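Local coordinates for protein lipase (Photobacterium sp. M37, PDB 2ORY) that probably hydrolyses the ester bonds of triacylglycerols, as a cold-adapted bacterial lipase of the class 3 family with an alpha/beta-hydrolase fold, at residues Thr92-Ile97 / Asp330-Ala335; Asp50-Val55 / Ile76-Ala81; Phe216-Asp221 / Lys282-Lys287. One frame throughout, in Å; residues are numbered along the deposited sequence.

Contact 1: Thr92-Ile97 / Asp330-Ala335; sequences TNPVSI and DIFEDA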
loop_
_atom_site.group_PDB
_atom_site.type_symbol
_atom_site.label_atom_id
_atom_site.label_comp_id
_atom_site.label_asym_id
_atom_site.label_seq_id
_atom_site.Cartn_x
_atom_site.Cartn_y
_atom_site.Cartn_z
ATOM N N THR A 92 0.523 8.706 -1.636
ATOM C CA THR A 92 1.379 9.899 -1.575
ATOM C C THR A 92 2.774 9.572 -1.045
ATOM O O THR A 92 3.000 8.489 -0.515
ATOM C CB THR A 92 0.768 10.915 -0.626
ATOM O OG1 THR A 92 -0.634 10.948 -0.853
ATOM C CG2 THR A 92 1.304 12.285 -0.860
ATOM N N ASN A 93 3.703 10.510 -1.202
ATOM C CA ASN A 93 5.062 10.336 -0.706
ATOM C C ASN A 93 4.904 9.924 0.748
ATOM O O ASN A 93 4.465 10.717 1.591
ATOM C CB ASN A 93 5.817 11.649 -0.783
ATOM C CG ASN A 93 7.261 11.508 -0.387
ATOM O OD1 ASN A 93 7.689 10.461 0.113
ATOM N ND2 ASN A 93 8.034 12.570 -0.604
ATOM N N PRO A 94 5.302 8.686 1.068
ATOM C CA PRO A 94 5.196 8.120 2.414
ATOM C C PRO A 94 6.035 8.658 3.572
ATOM O O PRO A 94 5.722 8.343 4.724
ATOM C CB PRO A 94 5.459 6.636 2.168
ATOM C CG PRO A 94 6.544 6.682 1.115
ATOM C CD PRO A 94 6.065 7.786 0.172
ATOM N N VAL A 95 7.068 9.460 3.306
ATOM C CA VAL A 95 7.930 9.921 4.406
ATOM C C VAL A 95 7.290 10.894 5.372
ATOM O O VAL A 95 7.614 10.895 6.556
ATOM C CB VAL A 95 9.247 10.560 3.892
ATOM C CG1 VAL A 95 9.939 9.612 2.911
ATOM C CG2 VAL A 95 8.964 11.913 3.226
ATOM N N SER A 96 6.372 11.705 4.866
ATOM C CA SER A 96 5.696 12.712 5.672
ATOM C C SER A 96 4.502 12.155 6.425
ATOM O O SER A 96 3.407 12.714 6.369
ATOM C CB SER A 96 5.242 13.851 4.763
ATOM O OG SER A 96 6.357 14.425 4.118
ATOM N N ILE A 97 4.726 11.083 7.172
ATOM C CA ILE A 97 3.658 10.431 7.915
ATOM C C ILE A 97 2.719 11.337 8.722
ATOM O O ILE A 97 1.497 11.180 8.656
ATOM C CB ILE A 97 4.250 9.311 8.861
ATOM C CG1 ILE A 97 4.969 8.253 8.025
ATOM C CG2 ILE A 97 3.141 8.643 9.670
ATOM C CD1 ILE A 97 5.883 7.365 8.836
ATOM N N ASP A 330 17.803 6.214 -5.537
ATOM C CA ASP A 330 17.403 6.476 -6.905
ATOM C C ASP A 330 15.901 6.680 -7.011
ATOM O O ASP A 330 15.419 7.421 -7.868
ATOM C CB ASP A 330 17.813 5.321 -7.803
ATOM C CG ASP A 330 17.488 5.583 -9.248
ATOM O OD1 ASP A 330 17.983 6.593 -9.790
ATOM O OD2 ASP A 330 16.736 4.787 -9.847
ATOM N N ILE A 331 15.150 6.018 -6.140
ATOM C CA ILE A 331 13.701 6.151 -6.172
ATOM C C ILE A 331 13.209 7.403 -5.449
ATOM O O ILE A 331 12.419 8.167 -5.990
ATOM C CB ILE A 331 13.023 4.938 -5.523
ATOM C CG1 ILE A 331 13.497 3.651 -6.194
ATOM C CG2 ILE A 331 11.512 5.062 -5.651
ATOM C CD1 ILE A 331 13.044 2.394 -5.465
ATOM N N PHE A 332 13.678 7.608 -4.224
ATOM C CA PHE A 332 13.226 8.748 -3.438
ATOM C C PHE A 332 14.074 9.991 -3.576
ATOM O O PHE A 332 13.663 11.089 -3.231
ATOM C CB PHE A 332 13.120 8.363 -1.958
ATOM C CG PHE A 332 12.120 7.261 -1.691
ATOM C CD1 PHE A 332 12.491 5.925 -1.821
ATOM C CD2 PHE A 332 10.792 7.559 -1.367
ATOM C CE1 PHE A 332 11.559 4.897 -1.636
ATOM C CE2 PHE A 332 9.843 6.530 -1.179
ATOM C CZ PHE A 332 10.228 5.205 -1.313
ATOM N N GLU A 333 15.267 9.836 -4.114
ATOM C CA GLU A 333 16.141 10.992 -4.265
ATOM C C GLU A 333 16.253 11.716 -2.933
ATOM O O GLU A 333 16.564 11.112 -1.907
ATOM C CB GLU A 333 15.592 11.952 -5.327
ATOM C CG GLU A 333 15.426 11.316 -6.701
ATOM C CD GLU A 333 14.798 12.267 -7.702
ATOM O OE1 GLU A 333 13.583 12.548 -7.594
ATOM O OE2 GLU A 333 15.522 12.753 -8.595
ATOM N N ASP A 334 15.982 13.015 -2.976
ATOM C CA ASP A 334 16.109 13.821 -1.791
ATOM C C ASP A 334 14.993 13.637 -0.825
ATOM O O ASP A 334 14.995 14.270 0.238
ATOM C CB ASP A 334 16.273 15.295 -2.135
ATOM C CG ASP A 334 17.640 15.601 -2.791
ATOM O OD1 ASP A 334 18.036 14.866 -3.753
ATOM O OD2 ASP A 334 18.319 16.568 -2.355
ATOM N N ALA A 335 14.056 12.750 -1.147
ATOM C CA ALA A 335 12.970 12.504 -0.219
ATOM C C ALA A 335 13.552 11.794 0.982
ATOM O O ALA A 335 13.018 11.889 2.086
ATOM C CB ALA A 335 11.859 11.652 -0.878
#
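Two first torsions set up this contact: Phe332 has CG anti to the carbonyl carbon (chi1 -62°), which carries the ring off the end of helix 328-332 toward the loop 92-97, while Asn93 extends its amide anti to the backbone N (chi1 -175°) toward segment 330-335. Both ends of the amide lie near the other segment, without a bond to it. Asn93 OD1 lies at the ring edge, close to the ring plane, 4.5 Å from CD2 of Phe332. Asn93 OD1 also turns back to its own loop and takes a straight but weak hydrogen bond of 3.4 Å from Val95 N, the pattern of an Asx turn. Asn93 ND2, on the other branch, rests 3.9 Å from Ala335 CB. Pro94 meets the aromatic ring obliquely, its CG 4.0 Å from Phe332 CE2. Further along, Val95 sends CG1 to within 3.9 Å of Ala335 O, an approach of a methyl to a carbonyl oxygen.

On the C-terminal side, the chain leaves the helix at Glu333 with positive phi, and a 2.7 Å backbone bond from Ala335 N to Phe332 O closes the turn that puts the alanine methyl beside the asparagine. Only 165 Å² is buried between the two segments, so they touch lightly, by van der Waals contact. Val313 of helix 304-319 touches both Pro94 and Phe332, and the ring of Tyr17 meets that of Phe332 with the planes at about 45°. Pro94 also touches His312, the probable histidine of a Ser-His-Asp triad. Thr92, in the loop just after strand 84-90, sits where class 3 lipases of the alpha/beta-hydrolase fold commonly form the oxyanion hole, so this contact probably borders the active site.

Contact 2: Asp50-Val55 / Ile76-Ala81; sequences DDWEVV and IQKKGA
Glu53 O is held from strand 76-78 by two donors of unequal strength: Gln77 N gives a nearly straight hydrogen bond of 2.8 Å, and the CA-H of Ile76 adds a softer contact. Glu53 N answers with 3.0 Å to Gln77 O, so Glu53 and Gln77 form the antiparallel hydrogen-bonded pair. Trp52 with Lys78 and Val54 with Ile76 are the flanking non-hydrogen-bonded pairs. Together they tie the open end of the beta hairpin of strands 52-63 and 66-78.

On the face that carries Trp52, Val54 and Ile76, the indole meets both Ile76 and Lys78. Ile76 CG2, anti to the backbone N, packs obliquely against the tryptophan, 3.5 Å from Trp52 CB and as close to Trp52 CE3. Lys78 bends at chi2 and chi3, which lays its CD over one face of the indole and carries Lys78 NZ to a salt bridge of 3.2 Å with Asp50 OD1, its hydrogen bond weak. Phe12 of helix 5-15 meets the Trp52 ring edge to face, and Leu41 of helix 30-43 touches it.

Beside the side chains of the other face, Glu53 and Gln77, pack Val55 and Lys79. Val55 CG1 lies 3.3 Å from Gln77 NE2, the two side chains crossing at about a right angle. Lys79 brings its CE to 3.7 Å from Glu53 OE2, while its NZ stays beyond salt-bridge distance. The chemistry thus divides: main-chain bonds set the pairing, the Trp52 face packs carbon against helices 5-15 and 30-43 with the Asp50-Lys78 salt bridge beside it, and the longer Glu53-Lys79 approach probably adds only modest attraction.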
loop_
_atom_site.group_PDB
_atom_site.type_symbol
_atom_site.label_atom_id
_atom_site.label_comp_id
_atom_site.label_asym_id
_atom_site.label_seq_id
_atom_site.Cartn_x
_atom_site.Cartn_y
_atom_site.Cartn_z
ATOM N N ASP A 50 13.200 -13.124 -14.685
ATOM C CA ASP A 50 12.033 -13.326 -15.547
ATOM C C ASP A 50 11.937 -12.139 -16.494
ATOM O O ASP A 50 12.760 -11.231 -16.445
ATOM C CB ASP A 50 10.744 -13.401 -14.712
ATOM C CG ASP A 50 10.766 -14.525 -13.692
ATOM O OD1 ASP A 50 10.539 -15.691 -14.079
ATOM O OD2 ASP A 50 11.010 -14.239 -12.499
ATOM N N ASP A 51 10.937 -12.150 -17.362
ATOM C CA ASP A 51 10.750 -11.049 -18.283
ATOM C C ASP A 51 9.393 -10.438 -18.012
ATOM O O ASP A 51 8.350 -11.014 -18.313
ATOM C CB ASP A 51 10.852 -11.517 -19.735
ATOM C CG ASP A 51 12.070 -10.933 -20.450
ATOM O OD1 ASP A 51 12.162 -9.686 -20.559
ATOM O OD2 ASP A 51 12.935 -11.721 -20.901
ATOM N N TRP A 52 9.422 -9.258 -17.420
ATOM C CA TRP A 52 8.202 -8.577 -17.068
ATOM C C TRP A 52 7.852 -7.507 -18.074
ATOM O O TRP A 52 8.734 -6.950 -18.731
ATOM C CB TRP A 52 8.359 -7.968 -15.693
ATOM C CG TRP A 52 8.742 -8.967 -14.662
ATOM C CD1 TRP A 52 10.007 -9.319 -14.285
ATOM C CD2 TRP A 52 7.849 -9.692 -13.806
ATOM N NE1 TRP A 52 9.957 -10.208 -13.231
ATOM C CE2 TRP A 52 8.646 -10.455 -12.922
ATOM C CE3 TRP A 52 6.454 -9.768 -13.699
ATOM C CZ2 TRP A 52 8.095 -11.281 -11.942
ATOM C CZ3 TRP A 52 5.901 -10.595 -12.719
ATOM C CH2 TRP A 52 6.724 -11.339 -11.852
ATOM N N GLU A 53 6.561 -7.215 -18.165
ATOM C CA GLU A 53 6.039 -6.217 -19.085
ATOM C C GLU A 53 4.944 -5.390 -18.414
ATOM O O GLU A 53 3.997 -5.941 -17.843
ATOM C CB GLU A 53 5.449 -6.918 -20.318
ATOM C CG GLU A 53 4.869 -5.985 -21.352
ATOM C CD GLU A 53 5.940 -5.234 -22.132
ATOM O OE1 GLU A 53 5.633 -4.126 -22.640
ATOM O OE2 GLU A 53 7.079 -5.752 -22.253
ATOM N N VAL A 54 5.071 -4.070 -18.471
ATOM C CA VAL A 54 4.047 -3.202 -17.902
ATOM C C VAL A 54 2.943 -3.244 -18.948
ATOM O O VAL A 54 3.153 -2.811 -20.068
ATOM C CB VAL A 54 4.565 -1.754 -17.734
ATOM C CG1 VAL A 54 3.445 -0.850 -17.203
ATOM C CG2 VAL A 54 5.761 -1.742 -16.785
ATOM N N VAL A 55 1.788 -3.794 -18.586
ATOM C CA VAL A 55 0.669 -3.921 -19.512
ATOM C C VAL A 55 -0.521 -2.995 -19.216
ATOM O O VAL A 55 -1.483 -2.943 -19.983
ATOM C CB VAL A 55 0.191 -5.387 -19.567
ATOM C CG1 VAL A 55 1.289 -6.259 -20.201
ATOM C CG2 VAL A 55 -0.109 -5.898 -18.163
ATOM N N ILE A 76 1.780 -5.326 -13.932
ATOM C CA ILE A 76 2.932 -5.961 -14.589
ATOM C C ILE A 76 2.510 -7.390 -14.913
ATOM O O ILE A 76 1.893 -8.058 -14.088
ATOM C CB ILE A 76 4.185 -6.087 -13.668
ATOM C CG1 ILE A 76 4.446 -4.781 -12.924
ATOM C CG2 ILE A 76 5.400 -6.477 -14.480
ATOM C CD1 ILE A 76 3.625 -4.677 -11.638
ATOM N N GLN A 77 2.850 -7.853 -16.104
ATOM C CA GLN A 77 2.525 -9.211 -16.507
ATOM C C GLN A 77 3.819 -9.973 -16.765
ATOM O O GLN A 77 4.709 -9.476 -17.452
ATOM C CB GLN A 77 1.680 -9.207 -17.785
ATOM C CG GLN A 77 1.390 -10.603 -18.329
ATOM C CD GLN A 77 0.584 -10.594 -19.620
ATOM O OE1 GLN A 77 0.132 -11.640 -20.088
ATOM N NE2 GLN A 77 0.405 -9.414 -20.205
ATOM N N LYS A 78 3.925 -11.170 -16.201
ATOM C CA LYS A 78 5.101 -12.003 -16.413
ATOM C C LYS A 78 5.060 -12.573 -17.835
ATOM O O LYS A 78 4.112 -13.275 -18.189
ATOM C CB LYS A 78 5.122 -13.149 -15.398
ATOM C CG LYS A 78 6.014 -14.320 -15.803
ATOM C CD LYS A 78 7.143 -14.564 -14.822
ATOM C CE LYS A 78 6.629 -15.052 -13.481
ATOM N NZ LYS A 78 7.749 -15.463 -12.587
ATOM N N LYS A 79 6.077 -12.274 -18.645
ATOM C CA LYS A 79 6.136 -12.768 -20.031
ATOM C C LYS A 79 6.047 -14.289 -20.081
ATOM O O LYS A 79 6.524 -14.977 -19.184
ATOM C CB LYS A 79 7.447 -12.350 -20.709
ATOM C CG LYS A 79 7.576 -10.881 -21.076
ATOM C CD LYS A 79 6.578 -10.488 -22.141
ATOM C CE LYS A 79 7.109 -9.336 -22.977
ATOM N NZ LYS A 79 8.308 -9.729 -23.785
ATOM N N GLY A 80 5.454 -14.815 -21.145
ATOM C CA GLY A 80 5.340 -16.257 -21.268
ATOM C C GLY A 80 4.258 -16.848 -20.383
ATOM O O GLY A 80 3.301 -17.449 -20.878
ATOM N N ALA A 81 4.406 -16.685 -19.074
ATOM C CA ALA A 81 3.423 -17.205 -18.138
ATOM C C ALA A 81 2.051 -16.677 -18.513
ATOM O O ALA A 81 1.826 -15.463 -18.531
ATOM C CB ALA A 81 3.772 -16.778 -16.731
#

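Contact 3: Phe216-Asp221 / Lys282-Lys287; sequences FADYFD and KYKQIK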
loop_
_atom_site.group_PDB
_atom_site.type_symbol
_atom_site.label_atom_id
_atom_site.label_comp_id
_atom_site.label_asym_id
_atom_site.label_seq_id
_atom_site.Cartn_x
_atom_site.Cartn_y
_atom_site.Cartn_z
ATOM N N PHE A 216 -15.257 -5.542 8.950
ATOM C CA PHE A 216 -14.714 -5.495 7.582
ATOM C C PHE A 216 -13.463 -6.364 7.541
ATOM O O PHE A 216 -13.291 -7.193 6.644
ATOM C CB PHE A 216 -14.318 -4.059 7.185
ATOM C CG PHE A 216 -13.471 -3.986 5.929
ATOM C CD1 PHE A 216 -14.062 -3.965 4.675
ATOM C CD2 PHE A 216 -12.077 -3.961 6.014
ATOM C CE1 PHE A 216 -13.283 -3.914 3.512
ATOM C CE2 PHE A 216 -11.287 -3.913 4.865
ATOM C CZ PHE A 216 -11.890 -3.888 3.611
ATOM N N ALA A 217 -12.588 -6.143 8.520
ATOM C CA ALA A 217 -11.342 -6.888 8.653
ATOM C C ALA A 217 -11.594 -8.386 8.834
ATOM O O ALA A 217 -10.881 -9.209 8.264
ATOM C CB ALA A 217 -10.532 -6.347 9.843
ATOM N N ASP A 218 -12.590 -8.749 9.638
ATOM C CA ASP A 218 -12.893 -10.174 9.826
ATOM C C ASP A 218 -13.443 -10.780 8.517
ATOM O O ASP A 218 -13.116 -11.907 8.149
ATOM C CB ASP A 218 -13.893 -10.372 10.971
ATOM C CG ASP A 218 -13.264 -10.177 12.348
ATOM O OD1 ASP A 218 -12.026 -10.327 12.478
ATOM O OD2 ASP A 218 -14.017 -9.887 13.307
ATOM N N TYR A 219 -14.275 -10.036 7.804
ATOM C CA TYR A 219 -14.773 -10.551 6.550
ATOM C C TYR A 219 -13.584 -10.739 5.603
ATOM O O TYR A 219 -13.451 -11.778 4.945
ATOM C CB TYR A 219 -15.774 -9.592 5.933
ATOM C CG TYR A 219 -16.186 -10.001 4.550
ATOM C CD1 TYR A 219 -16.942 -11.159 4.335
ATOM C CD2 TYR A 219 -15.805 -9.247 3.439
ATOM C CE1 TYR A 219 -17.306 -11.547 3.050
ATOM C CE2 TYR A 219 -16.162 -9.636 2.150
ATOM C CZ TYR A 219 -16.907 -10.781 1.965
ATOM O OH TYR A 219 -17.230 -11.169 0.682
ATOM N N PHE A 220 -12.713 -9.734 5.528
ATOM C CA PHE A 220 -11.522 -9.830 4.671
ATOM C C PHE A 220 -10.694 -11.102 4.978
ATOM O O PHE A 220 -10.277 -11.818 4.065
ATOM C CB PHE A 220 -10.624 -8.605 4.864
ATOM C CG PHE A 220 -9.379 -8.641 4.037
ATOM C CD1 PHE A 220 -9.360 -8.081 2.765
ATOM C CD2 PHE A 220 -8.232 -9.270 4.510
ATOM C CE1 PHE A 220 -8.212 -8.147 1.972
ATOM C CE2 PHE A 220 -7.081 -9.346 3.730
ATOM C CZ PHE A 220 -7.072 -8.782 2.458
ATOM N N ASP A 221 -10.442 -11.360 6.259
ATOM C CA ASP A 221 -9.665 -12.526 6.673
ATOM C C ASP A 221 -10.302 -13.819 6.189
ATOM O O ASP A 221 -9.641 -14.683 5.601
ATOM C CB ASP A 221 -9.535 -12.561 8.198
ATOM C CG ASP A 221 -8.566 -11.520 8.719
ATOM O OD1 ASP A 221 -7.946 -10.825 7.882
ATOM O OD2 ASP A 221 -8.422 -11.401 9.956
ATOM N N LYS A 282 -14.052 1.165 16.078
ATOM C CA LYS A 282 -13.636 -0.228 16.058
ATOM C C LYS A 282 -12.731 -0.573 14.872
ATOM O O LYS A 282 -12.859 -1.639 14.256
ATOM C CB LYS A 282 -14.864 -1.134 16.071
ATOM C CG LYS A 282 -15.738 -0.955 17.300
ATOM C CD LYS A 282 -16.810 -2.038 17.383
ATOM C CE LYS A 282 -17.757 -2.035 16.180
ATOM N NZ LYS A 282 -18.796 -3.119 16.292
ATOM N N TYR A 283 -11.808 0.345 14.570
ATOM C CA TYR A 283 -10.851 0.172 13.485
ATOM C C TYR A 283 -9.959 -1.005 13.842
ATOM O O TYR A 283 -9.500 -1.111 14.980
ATOM C CB TYR A 283 -10.008 1.449 13.306
ATOM C CG TYR A 283 -10.606 2.459 12.344
ATOM C CD1 TYR A 283 -11.146 3.658 12.803
ATOM C CD2 TYR A 283 -10.654 2.199 10.970
ATOM C CE1 TYR A 283 -11.718 4.570 11.920
ATOM C CE2 TYR A 283 -11.225 3.106 10.077
ATOM C CZ TYR A 283 -11.751 4.284 10.559
ATOM O OH TYR A 283 -12.296 5.179 9.682
ATOM N N LYS A 284 -9.708 -1.884 12.883
ATOM C CA LYS A 284 -8.884 -3.063 13.150
ATOM C C LYS A 284 -8.106 -3.546 11.932
ATOM O O LYS A 284 -8.587 -3.499 10.800
ATOM C CB LYS A 284 -9.742 -4.220 13.668
ATOM C CG LYS A 284 -8.896 -5.404 14.128
ATOM C CD LYS A 284 -9.690 -6.497 14.806
ATOM C CE LYS A 284 -10.264 -7.480 13.806
ATOM N NZ LYS A 284 -10.793 -8.726 14.474
ATOM N N GLN A 285 -6.905 -4.033 12.193
ATOM C CA GLN A 285 -6.001 -4.516 11.166
ATOM C C GLN A 285 -6.534 -5.823 10.588
ATOM O O GLN A 285 -7.185 -6.589 11.297
ATOM C CB GLN A 285 -4.649 -4.752 11.831
ATOM C CG GLN A 285 -3.368 -4.351 11.105
ATOM C CD GLN A 285 -3.510 -3.298 10.017
ATOM O OE1 GLN A 285 -4.092 -3.559 8.970
ATOM N NE2 GLN A 285 -2.944 -2.111 10.253
ATOM N N ILE A 286 -6.280 -6.050 9.297
ATOM C CA ILE A 286 -6.653 -7.289 8.617
ATOM C C ILE A 286 -5.497 -8.191 9.030
ATOM O O ILE A 286 -4.393 -7.692 9.261
ATOM C CB ILE A 286 -6.646 -7.143 7.066
ATOM C CG1 ILE A 286 -5.318 -6.526 6.612
ATOM C CG2 ILE A 286 -7.838 -6.318 6.603
ATOM C CD1 ILE A 286 -5.184 -6.363 5.099
ATOM N N LYS A 287 -5.727 -9.500 9.107
ATOM C CA LYS A 287 -4.685 -10.429 9.563
ATOM C C LYS A 287 -3.987 -9.770 10.757
ATOM O O LYS A 287 -2.770 -9.618 10.794
ATOM C CB LYS A 287 -3.683 -10.724 8.444
ATOM C CG LYS A 287 -4.319 -11.145 7.108
ATOM C CD LYS A 287 -5.191 -12.409 7.201
ATOM C CE LYS A 287 -4.397 -13.625 7.669
ATOM N NZ LYS A 287 -3.369 -14.052 6.686
HETATM O O HOH W 1 -7.506 -9.350 11.479
#
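Asp218 and Lys284 make the charged link of this contact. Lys284 runs out with CG anti to the backbone N and bends at chi3, and its NZ reaches Asp218 OD1 at 2.8 Å. It comes to the syn side of the oxygen but 28° out of the carboxylate plane, the two side chains crossing at about a right angle.

A second carboxylate takes one main-chain N-H and one water. Asp221 CG stands anti to the carbonyl carbon (chi1 -74°), which faces the group to the loop. Asp221 OD1 uses its syn lone pair for Lys287 N at 2.9 Å. Asp221 OD2 accepts a hydrogen from a water at 2.7 Å. That water also donates to Gln285 O, so one aspartate holds the chain directly at Lys287 and through water at Gln285. The aliphatic part of Lys287 folds back alongside, CD 3.3 Å from Asp221 OD1, before NZ goes on to bond with Cys228 O and Gly225 O.

All of this fastens the segment 282-287, part of the long connection between helices 265-278 and 304-319, to helix 214-224, which follows strand 199-206 at one edge of the central sheet of this alpha/beta hydrolase.

Apolar packing lies on the inward side of the same helix. Ile286 CG2 presses against Phe220 CD2 at 3.6 Å, and its CD1 makes an off-centre CH-pi contact 4.3 Å from the centroid of the Phe220 ring. Ala217 CB, nearly one helical turn earlier, packs 4.2 Å from Ile286 CG2. Helix 175-189, which follows the probable nucleophile elbow, closes this packing: its Leu185 touches Phe220, and its Ser181 touches Ile286.

Overall arrangement
The three contacts lie well apart, none touching another. Contacts 1 and 3 sit on opposite sides of the chain's centre, their own centres about 28 Å apart and their nearest atoms about 12 Å. In sequence, both segments of contact 3 fall between the two segments of contact 1. Contact 2 closes earlier in the chain than either; its centre is about 27 Å from that of contact 1 and about 32 Å from that of contact 3. Of the three, contact 1 borders the probable Ser174-His312-Asp236 triad. Contact 2 lies on outermost strand 52-63, while contact 3 involves the helix that follows the other outermost strand, 199-206.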